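Local coordinates for AlyGC mutant - R241A (Glaciecola chathamensis S18K6, PDB 5GKQ), which cleaves the polysaccharide alginate as a lyase of polysaccharide lyase family 6, here as an engineered point mutant with bound calcium and mannuronate sugars, at residues A[213-218]-A[231-236]; A[261-266]-A[275-280]; A[546-551]-A[576-581]; A[619-624]-A[657-662]. All blocks are in the same frame, centred on the assembly; numbering follows the deposited sequence.

Contact 1: A[213-218]-A[231-236]; sequences VEIISN and FESRGT. With BEM (beta-D-mannopyranuronic acid), chain C.
Ile215 lays its side chain over the backbone of Gly235, with CD1 3.4 Å from Gly235 C and reaching on to the CB of Ser233. CG1 stands beside the backbone N (chi1 -49°), which swings the longer branch to the Gly235 side, leaving little room for a side chain at Gly235, consistent with glycine there. Beside this packing the strands begin to pair in parallel, Glu214 against Thr236. Ile215 N donates to Thr236 O (2.9 Å), approaching in the carbonyl plane. Thr236 N returns a weak bond to Val213 O at 2.8 Å, and Thr236 OG1 bonds to the hydroxyl of Thr238. Glu214 turns its extended chain into the glycan pocket, where its OE2 lies 3.7 Å from O6A of the mannuronate and its side chain about 3 Å (nearest atoms) from a calcium ion. Ser217 OG donates to Glu214 OE1 from above the carboxylate plane. With an alanine at Glu214, Ser217 OG would probably lose this acceptor and the calcium a nearby carboxylate. Strand 214-219 runs between strands 185-188 and 236-241 of the parallel beta-helix, while Ile215 and Ile216 rest on Phe206 of strand 200-207.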
loop_
_atom_site.group_PDB
_atom_site.type_symbol
_atom_site.label_atom_id
_atom_site.label_comp_id
_atom_site.label_asym_id
_atom_site.label_seq_id
_atom_site.Cartn_x
_atom_site.Cartn_y
_atom_site.Cartn_z
ATOM N N VAL A 213 -10.911 -5.762 -23.021
ATOM C CA VAL A 213 -11.878 -6.308 -23.958
ATOM C C VAL A 213 -11.423 -6.121 -25.398
ATOM O O VAL A 213 -11.788 -6.908 -26.274
ATOM C CB VAL A 213 -13.272 -5.697 -23.722
ATOM C CG1 VAL A 213 -13.288 -4.245 -24.101
ATOM C CG2 VAL A 213 -14.297 -6.451 -24.516
ATOM N N GLU A 214 -10.643 -5.094 -25.686
ATOM C CA GLU A 214 -10.166 -4.855 -27.044
ATOM C C GLU A 214 -8.742 -5.390 -27.175
ATOM O O GLU A 214 -7.807 -4.835 -26.591
ATOM C CB GLU A 214 -10.210 -3.369 -27.380
ATOM C CG GLU A 214 -11.579 -2.800 -27.556
ATOM C CD GLU A 214 -11.529 -1.342 -27.940
ATOM O OE1 GLU A 214 -10.605 -0.640 -27.490
ATOM O OE2 GLU A 214 -12.409 -0.897 -28.704
ATOM N N ILE A 215 -8.569 -6.469 -27.936
ATOM C CA ILE A 215 -7.215 -6.868 -28.314
ATOM C C ILE A 215 -6.643 -5.861 -29.306
ATOM O O ILE A 215 -5.619 -5.220 -29.053
ATOM C CB ILE A 215 -7.201 -8.293 -28.896
ATOM C CG1 ILE A 215 -7.964 -9.272 -28.001
ATOM C CG2 ILE A 215 -5.794 -8.781 -29.022
ATOM C CD1 ILE A 215 -8.262 -10.587 -28.683
ATOM N N ILE A 216 -7.311 -5.706 -30.443
ATOM C CA ILE A 216 -7.003 -4.688 -31.435
ATOM C C ILE A 216 -8.082 -3.624 -31.360
ATOM O O ILE A 216 -9.271 -3.946 -31.317
ATOM C CB ILE A 216 -6.924 -5.291 -32.848
ATOM C CG1 ILE A 216 -5.815 -6.328 -32.914
ATOM C CG2 ILE A 216 -6.704 -4.210 -33.883
ATOM C CD1 ILE A 216 -5.709 -6.994 -34.244
ATOM N N SER A 217 -7.672 -2.362 -31.333
ATOM C CA SER A 217 -8.590 -1.234 -31.422
ATOM C C SER A 217 -8.255 -0.474 -32.696
ATOM O O SER A 217 -7.231 0.209 -32.761
ATOM C CB SER A 217 -8.480 -0.334 -30.192
ATOM O OG SER A 217 -9.548 0.596 -30.131
ATOM N N ASN A 218 -9.097 -0.601 -33.712
ATOM C CA ASN A 218 -8.909 0.144 -34.943
ATOM C C ASN A 218 -9.644 1.467 -34.857
ATOM O O ASN A 218 -10.850 1.500 -34.617
ATOM C CB ASN A 218 -9.415 -0.629 -36.150
ATOM C CG ASN A 218 -9.095 0.077 -37.446
ATOM O OD1 ASN A 218 -7.961 0.033 -37.912
ATOM N ND2 ASN A 218 -10.087 0.737 -38.032
ATOM N N PHE A 231 -5.328 -16.615 -30.420
ATOM C CA PHE A 231 -5.367 -17.899 -29.730
ATOM C C PHE A 231 -5.701 -17.679 -28.262
ATOM O O PHE A 231 -4.877 -17.142 -27.510
ATOM C CB PHE A 231 -4.041 -18.645 -29.864
ATOM C CG PHE A 231 -3.994 -19.926 -29.075
ATOM C CD1 PHE A 231 -4.504 -21.097 -29.594
ATOM C CD2 PHE A 231 -3.453 -19.956 -27.810
ATOM C CE1 PHE A 231 -4.459 -22.258 -28.871
ATOM C CE2 PHE A 231 -3.424 -21.126 -27.084
ATOM C CZ PHE A 231 -3.911 -22.264 -27.613
ATOM N N GLU A 232 -6.898 -18.122 -27.848
ATOM C CA GLU A 232 -7.279 -18.106 -26.443
ATOM C C GLU A 232 -7.111 -16.711 -25.862
ATOM O O GLU A 232 -6.650 -16.529 -24.740
ATOM C CB GLU A 232 -6.485 -19.143 -25.653
ATOM C CG GLU A 232 -6.923 -20.580 -25.896
ATOM C CD GLU A 232 -6.200 -21.585 -25.016
ATOM O OE1 GLU A 232 -5.585 -21.189 -24.007
ATOM O OE2 GLU A 232 -6.233 -22.782 -25.356
ATOM N N SER A 233 -7.489 -15.714 -26.650
ATOM C CA SER A 233 -7.350 -14.317 -26.277
ATOM C C SER A 233 -8.689 -13.776 -25.819
ATOM O O SER A 233 -9.690 -13.871 -26.536
ATOM C CB SER A 233 -6.822 -13.485 -27.441
ATOM O OG SER A 233 -5.452 -13.727 -27.590
ATOM N N ARG A 234 -8.678 -13.182 -24.631
ATOM C CA ARG A 234 -9.867 -12.703 -23.942
ATOM C C ARG A 234 -10.135 -11.262 -24.352
ATOM O O ARG A 234 -9.913 -10.306 -23.608
ATOM C CB ARG A 234 -9.684 -12.863 -22.441
ATOM C CG ARG A 234 -9.266 -14.248 -22.096
ATOM C CD ARG A 234 -8.933 -14.380 -20.627
ATOM N NE ARG A 234 -9.824 -13.594 -19.813
ATOM C CZ ARG A 234 -10.500 -14.112 -18.773
ATOM N NH1 ARG A 234 -11.305 -13.345 -18.073
ATOM N NH2 ARG A 234 -10.385 -15.396 -18.437
ATOM N N GLY A 235 -10.628 -11.119 -25.572
ATOM C CA GLY A 235 -10.885 -9.809 -26.116
ATOM C C GLY A 235 -11.389 -9.940 -27.531
ATOM O O GLY A 235 -11.742 -11.030 -27.979
ATOM N N THR A 236 -11.397 -8.817 -28.240
ATOM C CA THR A 236 -12.015 -8.740 -29.553
ATOM C C THR A 236 -11.147 -7.951 -30.517
ATOM O O THR A 236 -10.255 -7.198 -30.120
ATOM C CB THR A 236 -13.386 -8.068 -29.486
ATOM O OG1 THR A 236 -13.236 -6.770 -28.911
ATOM C CG2 THR A 236 -14.332 -8.876 -28.638
HETATM C C1 BEM C . -11.471 5.944 -25.714
HETATM C C2 BEM C . -12.076 6.438 -26.995
HETATM O O2 BEM C . -11.163 5.948 -27.960
HETATM C C3 BEM C . -13.479 5.981 -27.373
HETATM O O3 BEM C . -13.512 5.728 -28.785
HETATM C C4 BEM C . -14.010 4.756 -26.642
HETATM O O4 BEM C . -15.185 5.145 -25.935
HETATM C C5 BEM C . -13.044 4.106 -25.666
HETATM O O5 BEM C . -12.304 5.090 -24.958
HETATM C C6 BEM C . -12.136 3.135 -26.353
HETATM O O6B BEM C . -11.169 2.745 -25.687
HETATM O O6A BEM C . -12.588 2.471 -27.305
#

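Contact 2: A[261-266]-A[275-280]; sequences GGIRVI and NYLEGL
This is apolar packing inside a parallel beta-helix, between strand 263-265 on one face of a coil and strand 271-278 on another, with the loops that precede and follow them. Ile263 reaches inward: CG1 lies beside its backbone N and anti to the carbonyl carbon (chi1 -63°), and CD1 comes 3.9 Å from CG of Asn275, the two side chains meeting at a slant. The same methyl touches Leu277 CD1 at 4.2 Å; branched aliphatic side chains suit Ile263 and Leu277 because both point into the interior, next to Phe252 of strand 246-253. Ile263 CD1 rests against CB and the amide group of Asn275, whose polar atoms are held elsewhere: OD1 accepts from Asn250 ND2, and ND2 donates to Asn314 OD1 and Val247 O. This run is consistent with the asparagine ladder of pectate-lyase-like beta-helices. Further on, Leu280 spreads both methyls against the cis peptide joining Gly261 to Gly262. Its CD2 lies 3.3 Å from Gly261 O, and its CD1 3.7 Å from Gly262 N. Glycine fits Gly262, whose phi of 139° is unfavourable for other residues. Replacing Leu280 by an alanine would probably open a gap over this peptide and leave Phe252 with less to pack on. Strand 263-265 runs between strands 236-241 and 289-292, and strand 271-278 between 246-253 and 310-317.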
loop_
_atom_site.group_PDB
_atom_site.type_symbol
_atom_site.label_atom_id
_atom_site.label_comp_id
_atom_site.label_asym_id
_atom_site.label_seq_id
_atom_site.Cartn_x
_atom_site.Cartn_y
_atom_site.Cartn_z
ATOM N N GLY A 261 -13.729 -13.271 -27.439
ATOM C CA GLY A 261 -14.338 -12.667 -28.636
ATOM C C GLY A 261 -13.596 -13.123 -29.881
ATOM O O GLY A 261 -12.714 -13.942 -29.742
ATOM N N GLY A 262 -13.876 -12.637 -31.083
ATOM C CA GLY A 262 -14.745 -11.523 -31.361
ATOM C C GLY A 262 -14.298 -10.534 -32.439
ATOM O O GLY A 262 -13.246 -9.906 -32.331
ATOM N N ILE A 263 -15.113 -10.375 -33.477
ATOM C CA ILE A 263 -15.020 -9.244 -34.392
ATOM C C ILE A 263 -16.187 -8.321 -34.091
ATOM O O ILE A 263 -17.345 -8.722 -34.230
ATOM C CB ILE A 263 -15.057 -9.681 -35.862
ATOM C CG1 ILE A 263 -13.870 -10.558 -36.200
ATOM C CG2 ILE A 263 -15.073 -8.464 -36.773
ATOM C CD1 ILE A 263 -14.063 -11.280 -37.477
ATOM N N ARG A 264 -15.900 -7.088 -33.699
ATOM C CA ARG A 264 -16.936 -6.117 -33.382
ATOM C C ARG A 264 -17.001 -5.080 -34.487
ATOM O O ARG A 264 -16.043 -4.331 -34.686
ATOM C CB ARG A 264 -16.670 -5.431 -32.049
ATOM C CG ARG A 264 -17.929 -4.981 -31.394
ATOM C CD ARG A 264 -17.815 -3.729 -30.574
ATOM N NE ARG A 264 -16.763 -3.768 -29.578
ATOM C CZ ARG A 264 -16.664 -2.913 -28.572
ATOM N NH1 ARG A 264 -17.575 -1.967 -28.407
ATOM N NH2 ARG A 264 -15.654 -3.015 -27.729
ATOM N N VAL A 265 -18.139 -5.003 -35.166
ATOM C CA VAL A 265 -18.309 -4.133 -36.321
ATOM C C VAL A 265 -19.047 -2.870 -35.900
ATOM O O VAL A 265 -20.170 -2.923 -35.387
ATOM C CB VAL A 265 -19.049 -4.855 -37.457
ATOM C CG1 VAL A 265 -19.058 -4.000 -38.730
ATOM C CG2 VAL A 265 -18.411 -6.214 -37.715
ATOM N N ILE A 266 -18.434 -1.741 -36.145
ATOM C CA ILE A 266 -19.007 -0.480 -35.861
ATOM C C ILE A 266 -18.655 0.359 -37.063
ATOM O O ILE A 266 -17.707 0.090 -37.722
ATOM C CB ILE A 266 -18.359 0.124 -34.646
ATOM C CG1 ILE A 266 -18.406 -0.846 -33.510
ATOM C CG2 ILE A 266 -19.103 1.342 -34.212
ATOM C CD1 ILE A 266 -17.799 -0.314 -32.262
ATOM N N ASN A 275 -13.181 -15.027 -42.450
ATOM C CA ASN A 275 -12.620 -15.247 -41.122
ATOM C C ASN A 275 -13.176 -16.524 -40.523
ATOM O O ASN A 275 -14.340 -16.855 -40.732
ATOM C CB ASN A 275 -12.940 -14.094 -40.185
ATOM C CG ASN A 275 -12.586 -12.770 -40.771
ATOM O OD1 ASN A 275 -11.454 -12.315 -40.671
ATOM N ND2 ASN A 275 -13.558 -12.139 -41.403
ATOM N N TYR A 276 -12.340 -17.226 -39.764
ATOM C CA TYR A 276 -12.720 -18.451 -39.078
ATOM C C TYR A 276 -12.757 -18.217 -37.567
ATOM O O TYR A 276 -11.728 -17.934 -36.953
ATOM C CB TYR A 276 -11.747 -19.569 -39.429
ATOM C CG TYR A 276 -12.077 -20.907 -38.802
ATOM C CD1 TYR A 276 -11.671 -21.212 -37.516
ATOM C CD2 TYR A 276 -12.772 -21.872 -39.507
ATOM C CE1 TYR A 276 -11.961 -22.427 -36.945
ATOM C CE2 TYR A 276 -13.071 -23.096 -38.938
ATOM C CZ TYR A 276 -12.662 -23.368 -37.653
ATOM O OH TYR A 276 -12.952 -24.582 -37.076
ATOM N N LEU A 277 -13.926 -18.369 -36.956
ATOM C CA LEU A 277 -14.078 -18.176 -35.517
ATOM C C LEU A 277 -14.570 -19.480 -34.911
ATOM O O LEU A 277 -15.465 -20.114 -35.465
ATOM C CB LEU A 277 -15.035 -17.021 -35.208
ATOM C CG LEU A 277 -14.573 -15.635 -35.717
ATOM C CD1 LEU A 277 -14.855 -15.445 -37.182
ATOM C CD2 LEU A 277 -15.205 -14.525 -34.952
ATOM N N GLU A 278 -13.965 -19.904 -33.803
ATOM C CA GLU A 278 -14.282 -21.205 -33.229
ATOM C C GLU A 278 -14.117 -21.167 -31.724
ATOM O O GLU A 278 -13.122 -20.645 -31.229
ATOM C CB GLU A 278 -13.398 -22.301 -33.808
ATOM C CG GLU A 278 -13.473 -23.648 -33.088
ATOM C CD GLU A 278 -12.565 -24.693 -33.729
ATOM O OE1 GLU A 278 -12.216 -24.560 -34.911
ATOM O OE2 GLU A 278 -12.203 -25.667 -33.063
ATOM N N GLY A 279 -15.098 -21.708 -31.007
ATOM C CA GLY A 279 -15.003 -21.864 -29.567
ATOM C C GLY A 279 -14.938 -20.577 -28.781
ATOM O O GLY A 279 -14.240 -20.516 -27.765
ATOM N N LEU A 280 -15.670 -19.554 -29.202
ATOM C CA LEU A 280 -15.641 -18.252 -28.556
ATOM C C LEU A 280 -16.836 -18.108 -27.613
ATOM O O LEU A 280 -17.987 -18.259 -28.027
ATOM C CB LEU A 280 -15.630 -17.144 -29.603
ATOM C CG LEU A 280 -14.535 -17.278 -30.651
ATOM C CD1 LEU A 280 -14.740 -16.185 -31.660
ATOM C CD2 LEU A 280 -13.199 -17.153 -29.999
#

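Contact 3: A[546-551]-A[576-581]; sequences AIKNST and EVQDSQ
Ile547 and Val577 lie side by side and point the same way on one face of a parallel pair, as equivalent residues do in successive coils of a parallel beta-helix. Ile547 CD1 meets Val577 CG2 at 3.9 Å, and these branched residues build the buried face, with Phe563 and Ile609 next to them. On the other face Lys548 runs alongside Gln578 in the same direction; with all its outer torsions extended, its aliphatic chain passes the amide, CE 4.0 Å from Gln578 OE1. Strands 546-548 and 576-578 are only 4° from parallel and are stitched by straight bonds such as Gln578 N to Ile547 O, 2.7 Å at 174°. Both chains then turn a corner at Asn549 and Asp579, which share positive phi, a conformation asparagine and aspartate tolerate well. Their side chains lie alongside each other, Asn549 OD1 3.6 Å from Asp579 CB, while Asn549 ND2 goes to Asp514 on the preceding coil. Past the corner pairing resumes, Gln581 N donating to Ser550 O at 2.9 Å. Two donors grip Gln578 O at the turn: Asn549 N at 3.1 Å in the carbonyl plane, and Ser580 OG, also at 3.1 Å, from 57° above it.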
loop_
_atom_site.group_PDB
_atom_site.type_symbol
_atom_site.label_atom_id
_atom_site.label_comp_id
_atom_site.label_asym_id
_atom_site.label_seq_id
_atom_site.Cartn_x
_atom_site.Cartn_y
_atom_site.Cartn_z
ATOM N N ALA A 546 -5.073 -20.489 -3.974
ATOM C CA ALA A 546 -5.972 -21.628 -3.862
ATOM C C ALA A 546 -5.882 -22.193 -2.453
ATOM O O ALA A 546 -4.782 -22.417 -1.948
ATOM C CB ALA A 546 -5.631 -22.707 -4.887
ATOM N N ILE A 547 -7.035 -22.411 -1.816
ATOM C CA ILE A 547 -7.107 -22.888 -0.437
ATOM C C ILE A 547 -8.028 -24.092 -0.384
ATOM O O ILE A 547 -9.230 -23.971 -0.640
ATOM C CB ILE A 547 -7.603 -21.800 0.522
ATOM C CG1 ILE A 547 -6.633 -20.627 0.528
ATOM C CG2 ILE A 547 -7.776 -22.386 1.919
ATOM C CD1 ILE A 547 -7.225 -19.351 1.009
ATOM N N LYS A 548 -7.479 -25.241 -0.034
ATOM C CA LYS A 548 -8.223 -26.487 -0.054
ATOM C C LYS A 548 -8.092 -27.190 1.281
ATOM O O LYS A 548 -7.044 -27.132 1.925
ATOM C CB LYS A 548 -7.717 -27.427 -1.142
ATOM C CG LYS A 548 -7.619 -26.814 -2.504
ATOM C CD LYS A 548 -6.953 -27.775 -3.460
ATOM C CE LYS A 548 -6.808 -27.143 -4.831
ATOM N NZ LYS A 548 -6.105 -28.032 -5.792
ATOM N N ASN A 549 -9.181 -27.855 1.679
ATOM C CA ASN A 549 -9.208 -28.818 2.783
ATOM C C ASN A 549 -8.531 -28.288 4.035
ATOM O O ASN A 549 -7.947 -29.049 4.796
ATOM C CB ASN A 549 -8.567 -30.141 2.375
ATOM C CG ASN A 549 -9.017 -30.611 1.012
ATOM O OD1 ASN A 549 -10.205 -30.703 0.734
ATOM N ND2 ASN A 549 -8.059 -30.893 0.142
ATOM N N SER A 550 -8.611 -26.988 4.264
ATOM C CA SER A 550 -7.799 -26.335 5.272
ATOM C C SER A 550 -8.704 -25.678 6.293
ATOM O O SER A 550 -9.860 -25.380 6.012
ATOM C CB SER A 550 -6.866 -25.284 4.648
ATOM O OG SER A 550 -6.021 -25.852 3.666
ATOM N N THR A 551 -8.165 -25.444 7.482
ATOM C CA THR A 551 -8.940 -24.914 8.594
ATOM C C THR A 551 -8.194 -23.753 9.218
ATOM O O THR A 551 -7.013 -23.875 9.537
ATOM C CB THR A 551 -9.203 -25.979 9.658
ATOM O OG1 THR A 551 -9.839 -27.105 9.055
ATOM C CG2 THR A 551 -10.094 -25.419 10.734
ATOM N N GLU A 576 -9.573 -19.012 -4.848
ATOM C CA GLU A 576 -10.349 -20.243 -4.893
ATOM C C GLU A 576 -10.280 -20.890 -3.526
ATOM O O GLU A 576 -9.212 -21.349 -3.113
ATOM C CB GLU A 576 -9.787 -21.194 -5.938
ATOM C CG GLU A 576 -10.811 -21.888 -6.743
ATOM C CD GLU A 576 -10.209 -22.966 -7.585
ATOM O OE1 GLU A 576 -10.969 -23.865 -8.009
ATOM O OE2 GLU A 576 -8.973 -22.925 -7.795
ATOM N N VAL A 577 -11.400 -20.922 -2.815
ATOM C CA VAL A 577 -11.476 -21.597 -1.530
ATOM C C VAL A 577 -12.371 -22.808 -1.713
ATOM O O VAL A 577 -13.511 -22.675 -2.162
ATOM C CB VAL A 577 -12.001 -20.669 -0.438
ATOM C CG1 VAL A 577 -12.387 -21.470 0.791
ATOM C CG2 VAL A 577 -10.962 -19.625 -0.109
ATOM N N GLN A 578 -11.836 -23.989 -1.416
ATOM C CA GLN A 578 -12.560 -25.243 -1.557
ATOM C C GLN A 578 -12.469 -26.054 -0.274
ATOM O O GLN A 578 -11.372 -26.278 0.245
ATOM C CB GLN A 578 -12.017 -26.075 -2.709
ATOM C CG GLN A 578 -12.454 -25.632 -4.096
ATOM C CD GLN A 578 -11.626 -26.288 -5.220
ATOM O OE1 GLN A 578 -10.806 -27.177 -4.974
ATOM N NE2 GLN A 578 -11.838 -25.839 -6.452
ATOM N N ASP A 579 -13.624 -26.491 0.229
ATOM C CA ASP A 579 -13.717 -27.511 1.267
ATOM C C ASP A 579 -12.931 -27.115 2.515
ATOM O O ASP A 579 -12.162 -27.897 3.074
ATOM C CB ASP A 579 -13.269 -28.873 0.728
ATOM C CG ASP A 579 -14.151 -29.371 -0.416
ATOM O OD1 ASP A 579 -15.240 -29.933 -0.150
ATOM O OD2 ASP A 579 -13.766 -29.202 -1.590
ATOM N N SER A 580 -13.153 -25.892 2.969
ATOM C CA SER A 580 -12.371 -25.337 4.057
ATOM C C SER A 580 -13.279 -24.831 5.162
ATOM O O SER A 580 -14.459 -24.566 4.952
ATOM C CB SER A 580 -11.479 -24.199 3.571
ATOM O OG SER A 580 -10.483 -24.711 2.725
ATOM N N GLN A 581 -12.704 -24.680 6.344
ATOM C CA GLN A 581 -13.427 -24.235 7.520
ATOM C C GLN A 581 -12.722 -23.035 8.125
ATOM O O GLN A 581 -11.493 -22.997 8.201
ATOM C CB GLN A 581 -13.541 -25.354 8.567
ATOM C CG GLN A 581 -14.252 -26.653 8.091
ATOM C CD GLN A 581 -13.471 -27.461 7.038
ATOM O OE1 GLN A 581 -12.261 -27.449 7.013
ATOM N NE2 GLN A 581 -14.187 -28.165 6.191
#

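Contact 4: A[619-624]-A[657-662]; sequences GAIAKV and AASLIL
Ile621 leans its side chain against the Ser659-Leu660 backbone, and each of its carbons has a neighbour there. CB lies 3.3 Å from Ser659 O, with Leu660 CD1 on it as well. From CB the short branch, CG2, stays on that same methyl at 3.9 Å. The longer branch leaves beside the backbone N (chi1 -67°), so CG1 passes 3.5 Å from Ser659 O and the tip, CD1, remains close to that oxygen at 3.4 Å. Phe645, Val648 and Phe675 also touch this side chain. A branched aliphatic residue thus fills the interior while its own N-H bonds to Ser659 O, 2.9 Å away and 39° above the carbonyl plane. Leu660 CD1 also lies on Ala622 CB, whose small size lets the leucine tip settle over the strand. Beyond this the two strands pair in parallel: Ile661 N donates to Ala622 O at 3.3 Å, and Val624 N to Ile661 O. On the outer face Lys623 lays CG against Ile661 CG2 (3.8 Å) and carries its amine away to a salt bridge with Asp588. With strands 622-624 and 660-662 just 9° apart and interior aliphatics stacked coil on coil, this is the regular parallel pairing of a beta-helix wall.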
loop_
_atom_site.group_PDB
_atom_site.type_symbol
_atom_site.label_atom_id
_atom_site.label_comp_id
_atom_site.label_asym_id
_atom_site.label_seq_id
_atom_site.Cartn_x
_atom_site.Cartn_y
_atom_site.Cartn_z
ATOM N N GLY A 619 -16.552 -9.558 10.278
ATOM C CA GLY A 619 -16.532 -8.833 9.031
ATOM C C GLY A 619 -17.176 -9.630 7.917
ATOM O O GLY A 619 -17.827 -10.651 8.135
ATOM N N ALA A 620 -16.979 -9.154 6.694
ATOM C CA ALA A 620 -17.652 -9.765 5.559
ATOM C C ALA A 620 -16.890 -10.990 5.069
ATOM O O ALA A 620 -15.681 -11.110 5.263
ATOM C CB ALA A 620 -17.817 -8.753 4.426
ATOM N N ILE A 621 -17.627 -11.923 4.456
ATOM C CA ILE A 621 -17.004 -13.009 3.700
ATOM C C ILE A 621 -16.083 -12.443 2.630
ATOM O O ILE A 621 -14.964 -12.924 2.426
ATOM C CB ILE A 621 -18.080 -13.904 3.066
ATOM C CG1 ILE A 621 -18.857 -14.660 4.138
ATOM C CG2 ILE A 621 -17.471 -14.841 2.045
ATOM C CD1 ILE A 621 -20.262 -14.962 3.721
ATOM N N ALA A 622 -16.554 -11.421 1.922
ATOM C CA ALA A 622 -15.785 -10.739 0.899
ATOM C C ALA A 622 -16.369 -9.354 0.749
ATOM O O ALA A 622 -17.584 -9.184 0.837
ATOM C CB ALA A 622 -15.841 -11.472 -0.439
ATOM N N LYS A 623 -15.500 -8.365 0.587
ATOM C CA LYS A 623 -15.888 -7.039 0.127
ATOM C C LYS A 623 -15.137 -6.868 -1.186
ATOM O O LYS A 623 -13.932 -6.621 -1.173
ATOM C CB LYS A 623 -15.514 -5.949 1.124
ATOM C CG LYS A 623 -16.120 -6.053 2.501
ATOM C CD LYS A 623 -15.600 -4.946 3.357
ATOM C CE LYS A 623 -16.272 -4.907 4.697
ATOM N NZ LYS A 623 -15.396 -4.144 5.636
ATOM N N VAL A 624 -15.814 -7.028 -2.320
ATOM C CA VAL A 624 -15.173 -6.860 -3.608
ATOM C C VAL A 624 -15.859 -5.720 -4.345
ATOM O O VAL A 624 -17.081 -5.719 -4.507
ATOM C CB VAL A 624 -15.142 -8.173 -4.412
ATOM C CG1 VAL A 624 -15.931 -9.235 -3.745
ATOM C CG2 VAL A 624 -15.524 -7.969 -5.843
ATOM N N ALA A 657 -22.274 -3.458 7.036
ATOM C CA ALA A 657 -23.385 -4.200 7.614
ATOM C C ALA A 657 -23.787 -5.364 6.727
ATOM O O ALA A 657 -24.962 -5.720 6.638
ATOM C CB ALA A 657 -24.593 -3.292 7.878
ATOM N N ALA A 658 -22.803 -5.935 6.104
ATOM C CA ALA A 658 -23.037 -7.005 5.205
ATOM C C ALA A 658 -22.186 -8.175 5.498
ATOM O O ALA A 658 -21.171 -8.081 6.130
ATOM C CB ALA A 658 -22.750 -6.532 3.805
ATOM N N SER A 659 -22.642 -9.287 4.993
ATOM C CA SER A 659 -21.948 -10.523 5.063
ATOM C C SER A 659 -21.249 -10.738 3.729
ATOM O O SER A 659 -20.375 -11.548 3.607
ATOM C CB SER A 659 -22.921 -11.638 5.350
ATOM O OG SER A 659 -23.499 -12.151 4.203
ATOM N N LEU A 660 -21.650 -9.995 2.719
ATOM C CA LEU A 660 -21.084 -10.102 1.421
ATOM C C LEU A 660 -21.509 -8.860 0.736
ATOM O O LEU A 660 -22.664 -8.659 0.589
ATOM C CB LEU A 660 -21.675 -11.307 0.705
ATOM C CG LEU A 660 -20.931 -11.933 -0.458
ATOM C CD1 LEU A 660 -19.528 -12.299 -0.100
ATOM C CD2 LEU A 660 -21.629 -13.149 -0.963
ATOM N N ILE A 661 -20.583 -8.019 0.323
ATOM C CA ILE A 661 -20.935 -6.812 -0.386
ATOM C C ILE A 661 -20.129 -6.669 -1.667
ATOM O O ILE A 661 -18.952 -6.485 -1.661
ATOM C CB ILE A 661 -20.841 -5.576 0.484
ATOM C CG1 ILE A 661 -21.494 -4.416 -0.229
ATOM C CG2 ILE A 661 -19.416 -5.282 0.828
ATOM C CD1 ILE A 661 -21.140 -3.069 0.305
ATOM N N LEU A 662 -20.824 -6.780 -2.772
ATOM C CA LEU A 662 -20.252 -6.748 -4.092
ATOM C C LEU A 662 -20.720 -5.575 -4.918
ATOM O O LEU A 662 -21.824 -5.528 -5.362
ATOM C CB LEU A 662 -20.577 -8.065 -4.768
ATOM C CG LEU A 662 -20.609 -9.270 -3.837
ATOM C CD1 LEU A 662 -21.310 -10.469 -4.398
ATOM C CD2 LEU A 662 -19.239 -9.658 -3.400
#

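In the fold
From the N terminus the chain first winds the beta-helix that carries the glycan pocket. Contact 1 closes over twelve intervening residues, and contact 2, opening after it, over eight. The two touch, with Thr236 CB against Gly262 O, their centres about 10 Å apart and both reaching the same row of parallel strands. The chain then builds a second stack of coils, where contact 3 spans twenty-four residues and contact 4 thirty-two; their centres lie about 18 Å apart without touching. All four follow in series, none nesting or crossing. Contact 1 faces the second stack: Arg234 makes a salt bridge with Glu605, and Val213 shares a backbone hydrogen bond with Ser632.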